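Local atomic coordinates of tartronate semialdehyde reductase (Salmonella typhimurium, PDB entry 1VPD), a protein that probably catalyses the NAD(P)H-dependent reduction of tartronate semialdehyde to D-glycerate, the last step of galactarate breakdown. Residues Ala222-Pro234 and Ala286-Arg299. Sequence-based numbering, arbitrary orientation.
Sequences AKAPMVMDRNFKP and ACYYEKLAKVEVTR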
loop_
_atom_site.group_PDB
_atom_site.type_symbol
_atom_site.label_atom_id
_atom_site.label_comp_id
_atom_site.label_asym_id
_atom_site.label_seq_id
_atom_site.Cartn_x
_atom_site.Cartn_y
_atom_site.Cartn_z
ATOM N N ALA A 222 -6.000 -7.383 13.371
ATOM C CA ALA A 222 -5.773 -5.952 13.154
ATOM C C ALA A 222 -7.055 -5.129 13.221
ATOM O O ALA A 222 -7.051 -4.030 13.780
ATOM C CB ALA A 222 -5.101 -5.705 11.809
ATOM N N LYS A 223 -8.143 -5.661 12.662
ATOM C CA LYS A 223 -9.345 -4.879 12.392
ATOM C C LYS A 223 -10.513 -5.130 13.333
ATOM O O LYS A 223 -11.298 -4.206 13.558
ATOM C CB LYS A 223 -9.773 -5.055 10.931
ATOM C CG LYS A 223 -8.702 -4.701 9.909
ATOM C CD LYS A 223 -8.091 -3.316 10.130
ATOM C CE LYS A 223 -7.259 -2.862 8.952
ATOM N NZ LYS A 223 -6.752 -1.464 9.165
ATOM N N ALA A 224 -10.639 -6.319 13.920
ATOM C CA ALA A 224 -11.775 -6.552 14.826
ATOM C C ALA A 224 -11.747 -5.588 16.016
ATOM O O ALA A 224 -12.780 -5.005 16.357
ATOM C CB ALA A 224 -11.896 -8.016 15.290
ATOM N N PRO A 225 -10.585 -5.404 16.641
ATOM C CA PRO A 225 -10.493 -4.427 17.738
ATOM C C PRO A 225 -10.869 -3.011 17.301
ATOM O O PRO A 225 -11.571 -2.318 18.059
ATOM C CB PRO A 225 -9.031 -4.546 18.184
ATOM C CG PRO A 225 -8.673 -5.954 17.815
ATOM C CD PRO A 225 -9.311 -6.118 16.453
HETATM N N MSE A 226 -10.447 -2.592 16.106
HETATM C CA MSE A 226 -10.770 -1.260 15.599
HETATM C C MSE A 226 -12.270 -1.086 15.441
HETATM O O MSE A 226 -12.840 -0.085 15.873
HETATM C CB MSE A 226 -10.054 -0.989 14.270
HETATM C CG MSE A 226 -8.543 -0.932 14.393
HETATM SE SE MSE A 226 -7.653 -0.483 12.721
HETATM C CE MSE A 226 -8.375 1.314 12.409
ATOM N N VAL A 227 -12.924 -2.054 14.798
ATOM C CA VAL A 227 -14.370 -1.995 14.642
ATOM C C VAL A 227 -15.058 -1.892 16.004
ATOM O O VAL A 227 -15.916 -1.039 16.203
ATOM C CB VAL A 227 -14.914 -3.231 13.881
ATOM C CG1 VAL A 227 -16.432 -3.215 13.858
ATOM C CG2 VAL A 227 -14.365 -3.278 12.467
HETATM N N MSE A 228 -14.689 -2.759 16.937
HETATM C CA MSE A 228 -15.422 -2.843 18.177
HETATM C C MSE A 228 -15.195 -1.584 19.025
HETATM O O MSE A 228 -16.098 -1.171 19.754
HETATM C CB MSE A 228 -15.056 -4.124 18.934
HETATM C CG MSE A 228 -15.566 -5.378 18.236
HETATM SE SE MSE A 228 -15.300 -6.930 19.321
HETATM C CE MSE A 228 -13.432 -7.087 19.141
ATOM N N ASP A 229 -14.020 -0.974 18.881
ATOM C CA ASP A 229 -13.680 0.281 19.578
ATOM C C ASP A 229 -14.130 1.540 18.836
ATOM O O ASP A 229 -13.926 2.680 19.324
ATOM C CB ASP A 229 -12.178 0.348 19.844
ATOM C CG ASP A 229 -11.719 -0.666 20.868
ATOM O OD1 ASP A 229 -12.543 -1.122 21.672
ATOM O OD2 ASP A 229 -10.565 -1.089 20.920
ATOM N N ARG A 230 -14.752 1.355 17.669
ATOM C CA ARG A 230 -15.259 2.437 16.830
ATOM C C ARG A 230 -14.113 3.341 16.363
ATOM O O ARG A 230 -14.277 4.559 16.230
ATOM C CB ARG A 230 -16.360 3.237 17.544
ATOM C CG ARG A 230 -17.362 2.382 18.352
ATOM C CD ARG A 230 -17.963 1.214 17.538
ATOM N NE ARG A 230 -18.721 1.694 16.399
ATOM C CZ ARG A 230 -19.158 0.921 15.401
ATOM N NH1 ARG A 230 -18.871 -0.372 15.383
ATOM N NH2 ARG A 230 -19.897 1.444 14.442
ATOM N N ASN A 231 -12.960 2.735 16.128
ATOM C CA ASN A 231 -11.799 3.442 15.607
ATOM C C ASN A 231 -11.655 3.162 14.116
ATOM O O ASN A 231 -11.156 2.106 13.740
ATOM C CB ASN A 231 -10.548 2.989 16.327
ATOM C CG ASN A 231 -9.278 3.556 15.716
ATOM O OD1 ASN A 231 -9.305 4.541 14.954
ATOM N ND2 ASN A 231 -8.159 2.913 16.011
ATOM N N PHE A 232 -12.095 4.107 13.288
ATOM C CA PHE A 232 -12.011 3.959 11.825
ATOM C C PHE A 232 -11.027 4.948 11.207
ATOM O O PHE A 232 -11.151 5.331 10.037
ATOM C CB PHE A 232 -13.401 4.091 11.208
ATOM C CG PHE A 232 -14.399 3.104 11.767
ATOM C CD1 PHE A 232 -14.356 1.781 11.389
ATOM C CD2 PHE A 232 -15.388 3.507 12.668
ATOM C CE1 PHE A 232 -15.286 0.869 11.896
ATOM C CE2 PHE A 232 -16.293 2.606 13.182
ATOM C CZ PHE A 232 -16.251 1.294 12.801
ATOM N N LYS A 233 -10.038 5.358 11.987
ATOM C CA LYS A 233 -9.003 6.264 11.505
ATOM C C LYS A 233 -7.990 5.541 10.612
ATOM O O LYS A 233 -7.439 4.520 10.998
ATOM C CB LYS A 233 -8.253 6.869 12.696
ATOM C CG LYS A 233 -7.223 7.919 12.307
ATOM C CD LYS A 233 -6.363 8.367 13.496
ATOM C CE LYS A 233 -5.381 9.458 13.057
ATOM N NZ LYS A 233 -4.563 9.928 14.204
ATOM N N PRO A 234 -7.718 6.062 9.423
ATOM C CA PRO A 234 -6.683 5.438 8.582
ATOM C C PRO A 234 -5.303 5.517 9.238
ATOM O O PRO A 234 -4.998 6.516 9.891
ATOM C CB PRO A 234 -6.699 6.255 7.290
ATOM C CG PRO A 234 -7.838 7.136 7.362
ATOM C CD PRO A 234 -8.356 7.204 8.769
ATOM N N ALA A 286 -17.152 -2.727 7.878
ATOM C CA ALA A 286 -18.088 -3.199 8.906
ATOM C C ALA A 286 -19.339 -2.334 9.001
ATOM O O ALA A 286 -20.438 -2.860 9.223
ATOM C CB ALA A 286 -17.404 -3.300 10.274
ATOM N N CYS A 287 -19.179 -1.028 8.805
ATOM C CA CYS A 287 -20.293 -0.091 8.903
ATOM C C CYS A 287 -21.354 -0.331 7.822
ATOM O O CYS A 287 -22.536 -0.084 8.048
ATOM C CB CYS A 287 -19.802 1.357 8.903
ATOM S SG CYS A 287 -18.507 1.697 10.112
ATOM N N TYR A 288 -20.937 -0.828 6.648
ATOM C CA TYR A 288 -21.883 -1.216 5.614
ATOM C C TYR A 288 -22.830 -2.291 6.137
ATOM O O TYR A 288 -24.054 -2.188 6.020
ATOM C CB TYR A 288 -21.124 -1.704 4.365
ATOM C CG TYR A 288 -22.014 -2.242 3.273
ATOM C CD1 TYR A 288 -22.561 -1.396 2.318
ATOM C CD2 TYR A 288 -22.309 -3.597 3.182
ATOM C CE1 TYR A 288 -23.395 -1.885 1.303
ATOM C CE2 TYR A 288 -23.147 -4.086 2.189
ATOM C CZ TYR A 288 -23.689 -3.226 1.252
ATOM O OH TYR A 288 -24.493 -3.703 0.255
ATOM N N TYR A 289 -22.254 -3.334 6.706
ATOM C CA TYR A 289 -23.040 -4.413 7.276
ATOM C C TYR A 289 -23.884 -3.948 8.469
ATOM O O TYR A 289 -25.032 -4.365 8.617
ATOM C CB TYR A 289 -22.127 -5.529 7.719
ATOM C CG TYR A 289 -21.617 -6.381 6.577
ATOM C CD1 TYR A 289 -22.330 -7.487 6.149
ATOM C CD2 TYR A 289 -20.440 -6.063 5.917
ATOM C CE1 TYR A 289 -21.883 -8.264 5.097
ATOM C CE2 TYR A 289 -19.969 -6.846 4.863
ATOM C CZ TYR A 289 -20.692 -7.951 4.470
ATOM O OH TYR A 289 -20.224 -8.743 3.448
ATOM N N GLU A 290 -23.312 -3.099 9.327
ATOM C CA GLU A 290 -24.054 -2.580 10.478
ATOM C C GLU A 290 -25.306 -1.836 10.043
ATOM O O GLU A 290 -26.368 -1.946 10.655
ATOM C CB GLU A 290 -23.163 -1.643 11.296
ATOM C CG GLU A 290 -22.046 -2.357 12.022
ATOM C CD GLU A 290 -21.105 -1.423 12.764
ATOM O OE1 GLU A 290 -20.937 -0.243 12.349
ATOM O OE2 GLU A 290 -20.516 -1.901 13.749
ATOM N N LYS A 291 -25.179 -1.060 8.973
ATOM C CA LYS A 291 -26.278 -0.248 8.500
ATOM C C LYS A 291 -27.366 -1.105 7.866
ATOM O O LYS A 291 -28.558 -0.860 8.058
ATOM C CB LYS A 291 -25.755 0.833 7.565
ATOM C CG LYS A 291 -25.057 1.939 8.375
ATOM C CD LYS A 291 -24.344 2.999 7.524
ATOM C CE LYS A 291 -23.677 4.035 8.441
ATOM N NZ LYS A 291 -22.959 5.114 7.705
ATOM N N LEU A 292 -26.979 -2.150 7.136
ATOM C CA LEU A 292 -27.989 -3.007 6.517
ATOM C C LEU A 292 -28.651 -3.988 7.516
ATOM O O LEU A 292 -29.842 -4.276 7.407
ATOM C CB LEU A 292 -27.382 -3.784 5.332
ATOM C CG LEU A 292 -27.409 -3.115 3.951
ATOM C CD1 LEU A 292 -26.530 -1.897 3.894
ATOM C CD2 LEU A 292 -26.961 -4.136 2.893
ATOM N N ALA A 293 -27.892 -4.471 8.482
ATOM C CA ALA A 293 -28.394 -5.412 9.498
ATOM C C ALA A 293 -29.027 -4.706 10.702
ATOM O O ALA A 293 -29.656 -5.356 11.538
ATOM C CB ALA A 293 -27.288 -6.306 9.974
ATOM N N LYS A 294 -28.859 -3.393 10.784
ATOM C CA LYS A 294 -29.385 -2.600 11.914
ATOM C C LYS A 294 -28.854 -3.044 13.275
ATOM O O LYS A 294 -29.610 -3.181 14.255
ATOM C CB LYS A 294 -30.914 -2.578 11.895
ATOM C CG LYS A 294 -31.494 -1.998 10.646
ATOM C CD LYS A 294 -31.157 -0.533 10.446
ATOM C CE LYS A 294 -32.068 0.087 9.400
ATOM N NZ LYS A 294 -31.936 1.558 9.264
ATOM N N VAL A 295 -27.550 -3.263 13.346
ATOM C CA VAL A 295 -26.870 -3.540 14.609
ATOM C C VAL A 295 -25.422 -3.072 14.511
ATOM O O VAL A 295 -24.836 -3.081 13.431
ATOM C CB VAL A 295 -26.967 -5.046 14.983
ATOM C CG1 VAL A 295 -26.105 -5.887 14.066
ATOM C CG2 VAL A 295 -26.608 -5.277 16.426
ATOM N N GLU A 296 -24.835 -2.671 15.626
ATOM C CA GLU A 296 -23.439 -2.294 15.644
ATOM C C GLU A 296 -22.598 -3.357 16.336
ATOM O O GLU A 296 -23.027 -3.986 17.311
ATOM C CB GLU A 296 -23.282 -0.915 16.316
ATOM C CG GLU A 296 -23.900 0.172 15.462
ATOM C CD GLU A 296 -23.657 1.583 15.981
ATOM O OE1 GLU A 296 -23.314 1.731 17.160
ATOM O OE2 GLU A 296 -23.810 2.529 15.180
ATOM N N VAL A 297 -21.394 -3.552 15.811
ATOM C CA VAL A 297 -20.430 -4.495 16.329
ATOM C C VAL A 297 -19.537 -3.736 17.314
ATOM O O VAL A 297 -18.685 -2.967 16.906
ATOM C CB VAL A 297 -19.607 -5.108 15.183
ATOM C CG1 VAL A 297 -18.495 -5.988 15.698
ATOM C CG2 VAL A 297 -20.544 -5.912 14.263
ATOM N N THR A 298 -19.769 -3.941 18.603
ATOM C CA THR A 298 -19.130 -3.125 19.646
ATOM C C THR A 298 -18.621 -4.006 20.765
ATOM O O THR A 298 -18.936 -5.197 20.824
ATOM C CB THR A 298 -20.131 -2.104 20.256
ATOM O OG1 THR A 298 -21.162 -2.800 20.962
ATOM C CG2 THR A 298 -20.878 -1.320 19.225
ATOM N N ARG A 299 -17.844 -3.440 21.679
ATOM C CA ARG A 299 -17.426 -4.235 22.829
ATOM C C ARG A 299 -18.647 -4.653 23.643
ATOM O O ARG A 299 -18.570 -5.644 24.392
ATOM C CB ARG A 299 -16.429 -3.499 23.718
ATOM C CG ARG A 299 -15.119 -3.136 23.007
ATOM C CD ARG A 299 -14.198 -4.307 22.692
ATOM N NE ARG A 299 -12.908 -3.821 22.194
ATOM C CZ ARG A 299 -11.841 -4.565 21.993
ATOM N NH1 ARG A 299 -11.828 -5.857 22.277
ATOM N NH2 ARG A 299 -10.731 -4.005 21.541
ATOM O OXT ARG A 299 -19.726 -4.029 23.566
HETATM O O HOH W 1 -21.738 4.135 14.485
#
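R230 and E290 meet head-on: the guanidinium presents both terminal nitrogens to the carboxylate, NH1 to OE2 at 2.8 Å and NH2 to OE1 at 2.9 Å, with the two flat groups nearly coplanar, 30° apart. E290 OE2 takes the arginine on its syn lone pair and, on its anti side but tilted from the carboxylate plane, the backbone N of V297 at 2.8 Å, so one oxygen ties helix 285-293 to the tail that follows it as well as to 222-234. Arginine suits the place because its flat cation also packs: the edge of F232, at CZ, sits over the centre of one face, while E296 lies toward the rim of the other, with no direct salt bridge but a water linking NH2 to E296 OE2. The phenyl face in turn receives the sulfur of C287, 3.9 Å from the ring centroid. Next to these charges, V227 spreads both methyls on A286 CB, where alanine's lone methyl leaves room for both valine branches; V227 CG1 also meets V297 CG1.

At the chain end, R299 grips D229 side-on through NE and NH2; NE to OD1 is 2.8 Å and almost straight. Both oxygens are met from above the carboxylate plane, and the methyl of selenomethionine M228 covers a guanidinium face.

R230 closes helix 218-228 with positive phi in a Schellman motif, and bends at chi2 and chi3 (-51° and -62°) bring its guanidinium round to E290. D204 offers R299 NH1 a second carboxylate. Within the all-helical C-terminal domain, R230-E290 thus joins helix 285-293 to the turn after helix 218-228, and R299-D229 holds the C-terminal tail against that helix's end. Sharing E290 between R230 and a backbone N-H probably stabilises its carboxylate form.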